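Urocanate hydratase (Paenibacillus sp. Soil724D2, PDB 7NED) probably hydrates thiourocanate in bacterial ergothioneine breakdown, as a urocanase-family lyase that holds its substrate next to bound NAD+. Local coordinates at residues A[91-96]-A[125-130]; A[121-126]-A[431-436]; A[474-479]-A[492-497]; A[48-53]-A[72-77]; A[5-10]-A[25-30]. All coordinates share one frame; numbering follows the deposited sequence.

Contact 1. Residues A[91-96]-A[125-130]; sequences IVMANC and AAWQYI
Met93 turns its end onto Trp127 through two torsions. CG stands between the backbone N and the carbonyl carbon (chi1 44°), and the chain bends at chi3. Strand 91-95 is an inner strand of the mixed eight-stranded sheet, and residues 125-130 are a loop laid over it. The methyl CE of Met93 lies over the six-membered ring of Trp127, 4.2 Å from its centroid and 17° off the normal. This is a CH-pi contact, offset toward the rim near CZ2. The carbonyl O of Ala125 lies above the same face. Ile91 comes in obliquely, with CD1 3.5 Å from Trp127 CZ3, and the two side chains cross at about a right angle. Ile91 and Met93 both come from the strand side of the indole, while its NE1 bonds to Ala48 O.

One atom back from the methyl, Met93 SD lies 3.2 Å from Ala125 O. It also meets Ala126, 3.6 Å from CA and 3.9 Å from CB. Val92 and Ala94 project from the opposite side of the strand and pack on Ser470 and Leu463 of the second subunit. The loop continues to Tyr129, which lines the urocanate pocket. Asn95 closes the contact. Its ND2 lies 3.4 Å from Ala125 CB and gives a weak hydrogen bond to Met93 SD at 3.3 Å.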
# COMPACT_ATOMS: atom_id res chain seq x y z
N ILE A 91 5.42 -8.93 13.99
CA ILE A 91 4.32 -8.00 13.79
C ILE A 91 4.36 -7.52 12.34
O ILE A 91 5.42 -7.10 11.86
CB ILE A 91 4.41 -6.80 14.75
CG1 ILE A 91 4.15 -7.27 16.18
CG2 ILE A 91 3.36 -5.76 14.38
CD1 ILE A 91 4.41 -6.15 17.20
N VAL A 92 3.21 -7.55 11.66
CA VAL A 92 3.04 -6.73 10.47
C VAL A 92 1.92 -5.77 10.78
O VAL A 92 0.91 -6.15 11.38
CB VAL A 92 2.73 -7.55 9.18
CG1 VAL A 92 3.88 -8.54 8.90
CG2 VAL A 92 1.39 -8.28 9.32
N MET A 93 2.09 -4.51 10.39
CA MET A 93 1.07 -3.52 10.65
C MET A 93 0.91 -2.58 9.46
O MET A 93 1.85 -2.34 8.70
CB MET A 93 1.42 -2.72 11.93
CG MET A 93 2.85 -2.29 12.02
SD MET A 93 2.98 -0.90 13.20
CE MET A 93 2.94 -1.91 14.66
N ALA A 94 -0.29 -2.03 9.32
CA ALA A 94 -0.57 -1.08 8.25
C ALA A 94 -1.45 -0.01 8.85
O ALA A 94 -2.52 -0.32 9.38
CB ALA A 94 -1.25 -1.76 7.05
N ASN A 95 -0.96 1.24 8.86
CA ASN A 95 -1.58 2.32 9.63
C ASN A 95 -1.96 3.49 8.73
O ASN A 95 -1.11 4.06 8.03
CB ASN A 95 -0.66 2.77 10.77
CG ASN A 95 -0.36 1.63 11.73
OD1 ASN A 95 -1.28 0.98 12.23
ND2 ASN A 95 0.92 1.37 11.97
N CYS A 96 -3.24 3.80 8.73
CA CYS A 96 -3.85 5.02 8.23
C CYS A 96 -3.76 5.02 6.67
O CYS A 96 -3.54 6.04 6.03
CB CYS A 96 -3.18 6.23 8.91
SG CYS A 96 -4.00 7.78 8.54
N ALA A 125 3.46 4.78 15.28
CA ALA A 125 2.66 3.57 15.44
C ALA A 125 3.46 2.30 15.23
O ALA A 125 2.98 1.21 15.58
CB ALA A 125 1.47 3.57 14.50
N ALA A 126 4.67 2.40 14.66
CA ALA A 126 5.55 1.26 14.56
C ALA A 126 6.59 1.22 15.68
O ALA A 126 7.39 0.28 15.72
CB ALA A 126 6.24 1.25 13.19
N TRP A 127 6.61 2.23 16.55
CA TRP A 127 7.30 2.23 17.84
C TRP A 127 8.79 2.37 17.51
O TRP A 127 9.65 1.72 18.13
CB TRP A 127 7.07 0.90 18.54
CG TRP A 127 5.61 0.67 18.79
CD1 TRP A 127 4.56 1.55 18.67
CD2 TRP A 127 5.03 -0.63 18.70
NE1 TRP A 127 3.35 0.86 18.69
CE2 TRP A 127 3.62 -0.48 18.70
CE3 TRP A 127 5.57 -1.92 18.67
CZ2 TRP A 127 2.76 -1.58 18.68
CZ3 TRP A 127 4.70 -3.02 18.67
CH2 TRP A 127 3.31 -2.84 18.67
N GLN A 128 9.12 3.18 16.50
CA GLN A 128 10.51 3.27 16.05
C GLN A 128 11.15 4.61 16.38
O GLN A 128 12.30 4.87 15.99
CB GLN A 128 10.59 2.96 14.53
CG GLN A 128 10.14 1.54 14.25
CD GLN A 128 9.78 1.22 12.78
OE1 GLN A 128 9.37 2.09 11.99
NE2 GLN A 128 9.87 -0.07 12.44
N TYR A 129 10.40 5.47 17.07
CA TYR A 129 10.84 6.79 17.48
C TYR A 129 11.78 6.63 18.65
O TYR A 129 11.54 5.77 19.52
CB TYR A 129 9.60 7.58 17.86
CG TYR A 129 9.79 8.99 18.29
CD1 TYR A 129 9.99 9.99 17.36
CD2 TYR A 129 9.71 9.33 19.62
CE1 TYR A 129 10.14 11.31 17.77
CE2 TYR A 129 9.86 10.64 20.04
CZ TYR A 129 10.08 11.63 19.09
OH TYR A 129 10.25 12.93 19.46
N ILE A 130 12.89 7.37 18.63
CA ILE A 130 13.85 7.27 19.72
C ILE A 130 13.98 8.57 20.49
O ILE A 130 14.85 8.68 21.33
CB ILE A 130 15.23 6.80 19.24
CG1 ILE A 130 15.87 7.83 18.26
CG2 ILE A 130 15.10 5.37 18.66
CD1 ILE A 130 17.33 7.60 17.99

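Contact 2. Residues A[121-126]-A[431-436]; sequences GLTAAA and SRDHLD. With URO ((2E)-3-(1H-imidazol-4-yl)acrylic acid), chain B.
Leu122 CB lies over the ring of His434, 4.1 Å from the centroid and 21° off the normal, a CH-pi contact. The same CB is 3.5 Å from NAG of the bound urocanate. CG is next and packs on the ligand imidazole, 3.4 Å from urocanate CAE. At the tip, CD1 reaches Asp433 OD1 at 3.5 Å and also borders CAE. The side chain therefore wedges between the His434 ring, the Asp433 carboxylate and the ligand.

Thr123 takes the other end of the ligand. Its OG1 donates a hydrogen bond to carboxylate oxygen OAB of urocanate at 2.5 Å, and its CG2 packs 3.6 Å from Asp433 OD1. This is the urocanate site, built where a loop of the N-terminal family region meets strand 428-441 of the C-terminal one. Arg352 also bonds to the ligand, and Tyr42 OH bonds to the backbone N of Leu122 and of Thr123.

Asp433 has CG anti to its backbone N (chi1 -165°), which directs the carboxylate to the propenoate chain of urocanate. OD2 lies 3.0 Å from CAD. OD1 accepts the backbone N-H of His434 at 2.7 Å, met from above the carboxylate plane. The imidazole of His434 is tied at both nitrogens, ND1 to Ser491 OG and NE2 to Gln128 OE1. Arg432 NH1 bonds to Asp433 O, and Arg432 NE pairs with Asp515.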
# COMPACT_ATOMS: atom_id res chain seq x y z
N GLY A 121 2.05 8.62 12.23
CA GLY A 121 3.29 9.28 11.90
C GLY A 121 4.11 8.43 10.95
O GLY A 121 3.58 7.64 10.15
N LEU A 122 5.43 8.62 11.01
CA LEU A 122 6.31 7.63 10.39
C LEU A 122 6.70 6.58 11.41
O LEU A 122 6.45 5.38 11.21
CB LEU A 122 7.56 8.32 9.80
CG LEU A 122 7.27 9.38 8.76
CD1 LEU A 122 8.54 9.88 8.06
CD2 LEU A 122 6.28 8.84 7.73
N THR A 123 7.24 7.00 12.56
CA THR A 123 7.77 6.03 13.50
C THR A 123 6.94 5.88 14.77
O THR A 123 7.36 5.16 15.67
CB THR A 123 9.19 6.42 13.87
OG1 THR A 123 9.16 7.75 14.38
CG2 THR A 123 10.12 6.32 12.65
N ALA A 124 5.78 6.54 14.88
CA ALA A 124 5.01 6.47 16.13
C ALA A 124 4.30 5.12 16.25
O ALA A 124 4.51 4.38 17.22
CB ALA A 124 3.98 7.60 16.20
N ALA A 125 3.46 4.78 15.28
CA ALA A 125 2.66 3.57 15.44
C ALA A 125 3.46 2.30 15.23
O ALA A 125 2.98 1.21 15.58
CB ALA A 125 1.47 3.57 14.50
N ALA A 126 4.67 2.40 14.66
CA ALA A 126 5.55 1.26 14.56
C ALA A 126 6.59 1.22 15.68
O ALA A 126 7.39 0.28 15.72
CB ALA A 126 6.24 1.25 13.19
N SER A 431 16.50 0.13 13.81
CA SER A 431 15.39 0.54 12.96
C SER A 431 15.85 1.76 12.17
O SER A 431 17.06 1.93 11.93
CB SER A 431 14.12 0.79 13.79
OG SER A 431 12.99 1.12 12.96
N ARG A 432 14.91 2.57 11.73
CA ARG A 432 15.27 3.76 10.98
C ARG A 432 14.02 4.60 10.86
O ARG A 432 12.90 4.13 11.09
CB ARG A 432 15.84 3.41 9.60
CG ARG A 432 14.88 2.44 8.79
CD ARG A 432 15.09 2.49 7.25
NE ARG A 432 14.29 1.45 6.59
CZ ARG A 432 12.97 1.55 6.35
NH1 ARG A 432 12.32 2.64 6.72
NH2 ARG A 432 12.31 0.55 5.73
N ASP A 433 14.22 5.85 10.50
CA ASP A 433 13.08 6.64 10.06
C ASP A 433 12.55 6.06 8.76
O ASP A 433 13.24 5.28 8.09
CB ASP A 433 13.48 8.11 9.87
CG ASP A 433 12.26 9.03 9.77
OD1 ASP A 433 11.10 8.58 9.99
OD2 ASP A 433 12.46 10.23 9.49
N HIS A 434 11.35 6.47 8.36
CA HIS A 434 10.86 6.04 7.04
C HIS A 434 11.40 6.92 5.93
O HIS A 434 11.24 6.58 4.75
CB HIS A 434 9.34 6.06 6.96
CG HIS A 434 8.68 5.13 7.94
ND1 HIS A 434 7.36 4.77 7.82
CD2 HIS A 434 9.15 4.50 9.04
CE1 HIS A 434 7.04 3.93 8.80
NE2 HIS A 434 8.11 3.75 9.55
N LEU A 435 12.05 8.04 6.30
CA LEU A 435 12.69 8.93 5.33
C LEU A 435 13.96 8.23 4.87
O LEU A 435 15.06 8.47 5.38
CB LEU A 435 12.98 10.30 5.97
CG LEU A 435 13.42 11.41 4.99
CD1 LEU A 435 12.21 12.03 4.27
CD2 LEU A 435 14.29 12.44 5.77
N ASP A 436 13.82 7.26 3.99
CA ASP A 436 14.93 6.41 3.56
C ASP A 436 14.63 5.97 2.12
O ASP A 436 13.50 5.91 1.73
CB ASP A 436 15.05 5.22 4.52
CG ASP A 436 16.40 4.46 4.45
OD1 ASP A 436 17.42 5.05 4.36
OD2 ASP A 436 16.40 3.26 4.54
OAA URO B . 12.89 10.10 13.39
CAI URO B . 11.65 9.80 13.66
OAB URO B . 11.34 9.05 14.50
CAC URO B . 10.57 10.39 12.85
CAD URO B . 10.86 11.21 11.88
CAJ URO B . 9.71 11.68 11.21
CAF URO B . 9.60 12.74 10.37
NAH URO B . 8.28 13.00 10.07
CAE URO B . 7.61 12.08 10.72
NAG URO B . 8.42 11.26 11.43

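Contact 3. Residues A[474-479]-A[492-497]; sequences DLVTIH and AGVTLV
Strands 475-479 and 492-497 run antiparallel at 165°, with axes 4.7 Å apart at closest approach. Leu475 with Thr495 and Thr477 with Gly493 are hydrogen-bonded pairs. Val476 with Val494 and Ile478 with Ala492 are non-hydrogen-bonded pairs. Thr495 O accepts two N-H groups, from Asp474 N at 3.0 Å and from Leu475 N at 3.1 Å.

The side chain of Asp474 extends the pairing by one step. Its CG stands beside the backbone N (chi1 -72°), and OD1 accepts Val497 N at 2.8 Å, from above the carboxylate plane. OD1 also pairs with Arg507 and OD2 with Arg18. This acid is buried, and the two arginines would probably favour its charged form.

Leu475 and Thr495 meet by their CB atoms at 3.9 Å. Thr495 OG1 bonds to Gln128. On the same face, Thr477 turns CG2 over the backbone of Gly493, 3.4 Å from its N. Gly493 has no side chain, and the methyl lies flush against the main chain there. On the other face, Val476 CG2 and Val494 CG2 make a looser contact at 4.5 Å. That face packs on helix 459-469, and Val476 and Ile478 also touch Met466 and Leu462 of the second subunit. The geometry is that of a beta hairpin inside the mixed sheet, with a classic beta bulge where Asp474 and Leu475 face Thr495.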
# COMPACT_ATOMS: atom_id res chain seq x y z
N ASP A 474 11.74 -8.32 12.06
CA ASP A 474 10.92 -8.60 13.24
C ASP A 474 9.63 -7.82 13.21
O ASP A 474 8.60 -8.32 13.67
CB ASP A 474 11.71 -8.22 14.52
CG ASP A 474 12.83 -9.22 14.80
OD1 ASP A 474 13.99 -8.89 14.48
OD2 ASP A 474 12.54 -10.36 15.25
N LEU A 475 9.65 -6.62 12.67
CA LEU A 475 8.43 -5.83 12.53
C LEU A 475 8.48 -5.08 11.21
O LEU A 475 9.49 -4.46 10.88
CB LEU A 475 8.28 -4.83 13.70
CG LEU A 475 7.03 -3.93 13.75
CD1 LEU A 475 6.66 -3.53 15.19
CD2 LEU A 475 7.19 -2.68 12.90
N VAL A 476 7.37 -5.10 10.47
CA VAL A 476 7.28 -4.38 9.21
C VAL A 476 5.98 -3.58 9.21
O VAL A 476 4.94 -4.06 9.70
CB VAL A 476 7.33 -5.35 8.00
CG1 VAL A 476 7.20 -4.60 6.68
CG2 VAL A 476 8.60 -6.15 8.05
N THR A 477 6.03 -2.38 8.68
CA THR A 477 4.86 -1.50 8.69
C THR A 477 4.75 -0.76 7.36
O THR A 477 5.75 -0.45 6.73
CB THR A 477 4.94 -0.50 9.85
OG1 THR A 477 3.70 0.21 9.94
CG2 THR A 477 6.10 0.52 9.67
N ILE A 478 3.51 -0.49 6.96
CA ILE A 478 3.19 0.44 5.88
C ILE A 478 2.27 1.52 6.43
O ILE A 478 1.20 1.22 6.97
CB ILE A 478 2.52 -0.26 4.69
CG1 ILE A 478 3.45 -1.33 4.14
CG2 ILE A 478 2.19 0.78 3.63
CD1 ILE A 478 2.75 -2.28 3.10
N HIS A 479 2.67 2.78 6.28
CA HIS A 479 1.87 3.91 6.75
C HIS A 479 1.48 4.79 5.58
O HIS A 479 2.21 4.86 4.59
CB HIS A 479 2.67 4.80 7.72
CG HIS A 479 2.99 4.15 9.03
ND1 HIS A 479 3.55 4.84 10.08
CD2 HIS A 479 2.83 2.87 9.45
CE1 HIS A 479 3.71 4.01 11.10
NE2 HIS A 479 3.27 2.81 10.75
N ALA A 492 7.18 2.96 4.52
CA ALA A 492 7.37 1.64 5.10
C ALA A 492 8.51 1.68 6.10
O ALA A 492 9.48 2.41 5.90
CB ALA A 492 7.64 0.56 4.01
N GLY A 493 8.37 0.93 7.19
CA GLY A 493 9.40 0.88 8.22
C GLY A 493 9.73 -0.56 8.54
O GLY A 493 9.05 -1.48 8.09
N VAL A 494 10.79 -0.75 9.31
CA VAL A 494 11.29 -2.09 9.61
C VAL A 494 12.02 -2.04 10.95
O VAL A 494 12.71 -1.07 11.26
CB VAL A 494 12.20 -2.60 8.48
CG1 VAL A 494 13.51 -1.74 8.38
CG2 VAL A 494 12.53 -4.09 8.68
N THR A 495 11.83 -3.06 11.78
CA THR A 495 12.59 -3.18 13.03
C THR A 495 13.23 -4.55 13.06
O THR A 495 12.61 -5.55 12.64
CB THR A 495 11.67 -3.01 14.26
OG1 THR A 495 11.10 -1.70 14.24
CG2 THR A 495 12.45 -3.20 15.53
N LEU A 496 14.47 -4.59 13.53
CA LEU A 496 15.25 -5.82 13.72
C LEU A 496 15.68 -5.89 15.17
O LEU A 496 15.97 -4.85 15.78
CB LEU A 496 16.48 -5.86 12.83
CG LEU A 496 16.13 -6.01 11.34
CD1 LEU A 496 17.32 -5.54 10.50
CD2 LEU A 496 15.79 -7.49 11.02
N VAL A 497 15.73 -7.10 15.71
CA VAL A 497 16.20 -7.31 17.08
C VAL A 497 17.49 -8.10 16.99
O VAL A 497 17.49 -9.24 16.50
CB VAL A 497 15.17 -8.04 17.95
CG1 VAL A 497 15.72 -8.19 19.39
CG2 VAL A 497 13.83 -7.32 17.92

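Contact 4. Residues A[48-53]-A[72-77]; sequences AARNWP and VIQSGK
The guanidinium of Arg50 has Lys77 CB over one face, 3.6 Å from NH2, while Ser75 O and a water lie at its edge in the plane. The acceptors belong to a type I' turn, Gln74 to Lys77, which closes the hairpin of strands 69-74 and 77-83. Arg50 NE donates to Ser75 O at 2.9 Å in a nearly straight bond (166°). NH2 serves two oxygens of Gln74: the backbone O at 2.8 Å and OE1 at 2.9 Å. The amide of Gln74 stands almost upright to the guanidinium, 83° between planes. Gln74 O is shared, since Lys77 N reaches it from the face opposite to Arg50 NH2.

Arg50 starts with CG anti to its backbone N and bends at chi3 (-53°), which lays the group along the turn. Its backbone N also bonds to Gly76 O at 2.9 Å. The turn faces the second subunit as well: Lys77 NZ pairs with Asp525 of the second subunit, and Ser75 OG and Gln74 NE2 bond to Asp459 of that subunit. Arg50 NH1 bonds to Gly115 O and also to the water, at 3.1 Å, and that water donates to Gln74 OE1 at 2.8 Å.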
# COMPACT_ATOMS: atom_id res chain seq x y z
N ALA A 48 0.84 6.07 18.97
CA ALA A 48 1.45 4.76 19.11
C ALA A 48 0.46 3.63 18.98
O ALA A 48 0.88 2.48 18.77
CB ALA A 48 2.14 4.67 20.47
N ALA A 49 -0.83 3.89 19.21
CA ALA A 49 -1.87 2.86 19.12
C ALA A 49 -3.18 3.59 18.92
O ALA A 49 -3.25 4.80 19.10
CB ALA A 49 -1.96 1.97 20.36
N ARG A 50 -4.23 2.84 18.58
CA ARG A 50 -5.45 3.56 18.24
C ARG A 50 -6.11 4.15 19.48
O ARG A 50 -6.72 5.22 19.42
CB ARG A 50 -6.45 2.66 17.51
CG ARG A 50 -7.58 3.48 16.95
CD ARG A 50 -8.59 2.64 16.22
NE ARG A 50 -7.98 1.78 15.18
CZ ARG A 50 -8.69 0.98 14.40
NH1 ARG A 50 -10.02 0.92 14.56
NH2 ARG A 50 -8.10 0.19 13.51
N ASN A 51 -5.98 3.48 20.61
CA ASN A 51 -6.65 3.89 21.84
C ASN A 51 -6.09 3.02 22.95
O ASN A 51 -5.29 2.11 22.70
CB ASN A 51 -8.17 3.76 21.70
CG ASN A 51 -8.57 2.42 21.09
OD1 ASN A 51 -8.12 1.37 21.57
ND2 ASN A 51 -9.38 2.44 20.04
N TRP A 52 -6.50 3.32 24.20
CA TRP A 52 -5.90 2.62 25.32
C TRP A 52 -6.30 1.16 25.34
O TRP A 52 -5.46 0.29 25.60
CB TRP A 52 -6.23 3.32 26.65
CG TRP A 52 -5.43 4.56 26.81
CD1 TRP A 52 -5.89 5.83 26.74
CD2 TRP A 52 -4.02 4.65 27.02
NE1 TRP A 52 -4.86 6.72 26.89
CE2 TRP A 52 -3.70 6.02 27.09
CE3 TRP A 52 -3.00 3.70 27.16
CZ2 TRP A 52 -2.40 6.47 27.28
CZ3 TRP A 52 -1.70 4.15 27.38
CH2 TRP A 52 -1.41 5.53 27.44
N PRO A 53 -7.56 0.83 25.05
CA PRO A 53 -7.91 -0.59 24.87
C PRO A 53 -6.99 -1.30 23.88
O PRO A 53 -6.52 -2.41 24.17
CB PRO A 53 -9.35 -0.53 24.37
CG PRO A 53 -9.89 0.75 24.88
CD PRO A 53 -8.73 1.72 24.90
N VAL A 72 -1.10 -9.15 13.86
CA VAL A 72 -1.51 -8.20 12.84
C VAL A 72 -2.10 -6.98 13.53
O VAL A 72 -3.04 -7.10 14.32
CB VAL A 72 -2.54 -8.82 11.89
CG1 VAL A 72 -3.23 -7.72 11.13
CG2 VAL A 72 -1.83 -9.83 10.96
N ILE A 73 -1.54 -5.80 13.23
CA ILE A 73 -2.05 -4.54 13.78
C ILE A 73 -2.57 -3.70 12.61
O ILE A 73 -1.89 -3.56 11.57
CB ILE A 73 -0.97 -3.81 14.60
CG1 ILE A 73 -0.78 -4.53 15.94
CG2 ILE A 73 -1.36 -2.31 14.85
CD1 ILE A 73 0.51 -4.11 16.67
N GLN A 74 -3.75 -3.11 12.79
CA GLN A 74 -4.42 -2.35 11.74
C GLN A 74 -4.77 -0.97 12.29
O GLN A 74 -5.56 -0.85 13.24
CB GLN A 74 -5.67 -3.10 11.25
CG GLN A 74 -6.48 -2.42 10.16
CD GLN A 74 -7.66 -1.61 10.70
OE1 GLN A 74 -8.31 -2.00 11.67
NE2 GLN A 74 -7.95 -0.48 10.06
N SER A 75 -4.27 0.08 11.62
CA SER A 75 -4.28 1.44 12.17
C SER A 75 -4.27 1.44 13.70
O SER A 75 -5.17 1.98 14.36
CB SER A 75 -5.49 2.18 11.60
OG SER A 75 -5.25 2.46 10.23
N GLY A 76 -3.26 0.80 14.29
CA GLY A 76 -3.01 0.89 15.70
C GLY A 76 -3.85 -0.02 16.56
O GLY A 76 -3.79 0.09 17.79
N LYS A 77 -4.61 -0.94 15.95
CA LYS A 77 -5.46 -1.83 16.73
C LYS A 77 -5.03 -3.28 16.46
O LYS A 77 -4.91 -3.68 15.30
CB LYS A 77 -6.93 -1.61 16.34
CG LYS A 77 -7.98 -2.44 17.12
CD LYS A 77 -9.30 -2.30 16.36
CE LYS A 77 -10.31 -3.34 16.68
NZ LYS A 77 -11.59 -2.90 16.05
O HOH W 1 -10.78 -1.42 12.75

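Contact 5. Residues A[5-10]-A[25-30]; sequences TAARGL and MLENVL
Glu27 OE1 accepts the backbone N-H of Ala7 at 3.1 Å, the one hydrogen bond between the two segments. The bond is nearly straight (167°), but the donor comes from above the carboxylate plane, 48° out of it. Residues 5-10 are an extended N-terminal loop that lies across helix 17-31, and Glu27 is the helix residue that faces it. Glu27 CG stands beside the backbone N (chi1 -67°), and the chain runs extended from there. The carboxylate is thus carried along the loop to Ala7. Its other oxygen, OE2, forms a salt bridge with Arg13, so both carboxylate oxygens are held.

Nearer the helix backbone, the packing is between small groups. Glu27 CB rests on the backbone of Ala6, 3.4 Å from its CA. It also lies 3.8 Å from Thr5 O. The methyl CB of Ala6 settles on the helix between two residues, 3.9 Å from Glu27 CB and 4.0 Å from Asn28 N. Ala6 also touches Leu396, whose backbone N bonds to Asn28 OD1.

A second acid on the helix, Glu31, holds the loop by its OE1, which takes Ala6 N and pairs with Arg8 NH1. Arg8 folds back on its own segment: NH1 donates to Ala6 O at 2.7 Å, with the oxygen in the guanidinium plane.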
# COMPACT_ATOMS: atom_id res chain seq x y z
N THR A 5 6.88 4.06 31.21
CA THR A 5 8.29 4.01 30.85
C THR A 5 8.63 2.61 30.38
O THR A 5 7.98 1.63 30.76
CB THR A 5 9.21 4.38 32.04
OG1 THR A 5 8.92 3.49 33.13
CG2 THR A 5 8.99 5.83 32.46
N ALA A 6 9.65 2.52 29.53
CA ALA A 6 10.13 1.22 29.11
C ALA A 6 10.75 0.47 30.28
O ALA A 6 11.51 1.04 31.08
CB ALA A 6 11.15 1.36 27.98
N ALA A 7 10.47 -0.83 30.34
CA ALA A 7 11.19 -1.69 31.26
C ALA A 7 12.69 -1.60 31.00
O ALA A 7 13.14 -1.60 29.86
CB ALA A 7 10.71 -3.15 31.10
N ARG A 8 13.45 -1.50 32.08
CA ARG A 8 14.90 -1.56 32.06
C ARG A 8 15.35 -2.89 32.63
O ARG A 8 14.63 -3.51 33.42
CB ARG A 8 15.52 -0.47 32.94
CG ARG A 8 15.95 0.76 32.21
CD ARG A 8 14.77 1.41 31.62
NE ARG A 8 15.11 2.77 31.21
CZ ARG A 8 14.24 3.62 30.68
NH1 ARG A 8 12.98 3.26 30.52
NH2 ARG A 8 14.62 4.86 30.39
N GLY A 9 16.57 -3.30 32.26
CA GLY A 9 17.16 -4.50 32.80
C GLY A 9 16.91 -5.72 31.93
O GLY A 9 16.52 -5.64 30.76
N LEU A 10 17.11 -6.88 32.55
CA LEU A 10 17.19 -8.12 31.79
C LEU A 10 16.09 -9.10 32.13
O LEU A 10 16.18 -10.27 31.73
CB LEU A 10 18.56 -8.76 31.98
CG LEU A 10 19.71 -7.85 31.57
CD1 LEU A 10 21.03 -8.52 31.88
CD2 LEU A 10 19.64 -7.45 30.08
N MET A 25 10.04 -1.19 22.88
CA MET A 25 10.03 -0.07 21.95
C MET A 25 8.68 0.65 22.00
O MET A 25 8.61 1.89 21.89
CB MET A 25 10.33 -0.60 20.54
CG MET A 25 11.76 -0.99 20.40
SD MET A 25 12.04 -1.51 18.73
CE MET A 25 12.41 0.05 17.87
N LEU A 26 7.60 -0.11 22.14
CA LEU A 26 6.30 0.52 22.35
C LEU A 26 6.31 1.40 23.60
O LEU A 26 5.91 2.58 23.57
CB LEU A 26 5.20 -0.55 22.44
CG LEU A 26 3.83 -0.11 22.93
CD1 LEU A 26 3.23 1.01 22.08
CD2 LEU A 26 2.87 -1.29 23.00
N GLU A 27 6.80 0.86 24.72
CA GLU A 27 6.88 1.65 25.93
C GLU A 27 7.75 2.86 25.72
O GLU A 27 7.45 3.96 26.20
CB GLU A 27 7.42 0.79 27.06
CG GLU A 27 6.47 -0.31 27.46
CD GLU A 27 7.09 -1.30 28.40
OE1 GLU A 27 8.30 -1.57 28.32
OE2 GLU A 27 6.36 -1.82 29.26
N ASN A 28 8.85 2.67 24.98
CA ASN A 28 9.84 3.73 24.80
C ASN A 28 9.30 4.90 23.98
O ASN A 28 9.64 6.06 24.25
CB ASN A 28 11.10 3.15 24.14
CG ASN A 28 12.25 4.14 24.12
OD1 ASN A 28 12.58 4.74 25.15
ND2 ASN A 28 12.88 4.32 22.94
N VAL A 29 8.48 4.64 22.94
CA VAL A 29 7.96 5.79 22.20
C VAL A 29 6.94 6.53 23.06
O VAL A 29 6.75 7.74 22.88
CB VAL A 29 7.34 5.41 20.83
CG1 VAL A 29 8.35 4.66 19.95
CG2 VAL A 29 6.06 4.60 20.99
N LEU A 30 6.25 5.84 23.97
CA LEU A 30 5.35 6.55 24.87
C LEU A 30 6.14 7.32 25.93
O LEU A 30 5.83 8.47 26.25
CB LEU A 30 4.35 5.56 25.51
CG LEU A 30 3.28 5.00 24.55
CD1 LEU A 30 2.49 3.84 25.17
CD2 LEU A 30 2.34 6.08 24.08

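In the fold
Along the chain, contact 5 closes first, then contact 4. Contact 1 follows, and its loop begins where the first segment of contact 2 ends. Contact 3 opens last. Contacts 1 to 4 reach the mixed eight-stranded sheet, in which strands 69-74, 91-95, 475-480, 490-498 and 428-441 are successive neighbours. Centres of contacts 1 and 2, and of 1 and 3, are about 7 Å apart. The centre of contact 5 is about 15 Å from that of contact 1; they meet where helix 17-31 packs on Trp127. Gln128 ties contact 1 to contacts 2 and 3. N-terminal and C-terminal family regions share one sheet beside the urocanate site, while contacts 1, 3 and 4 touch the second subunit.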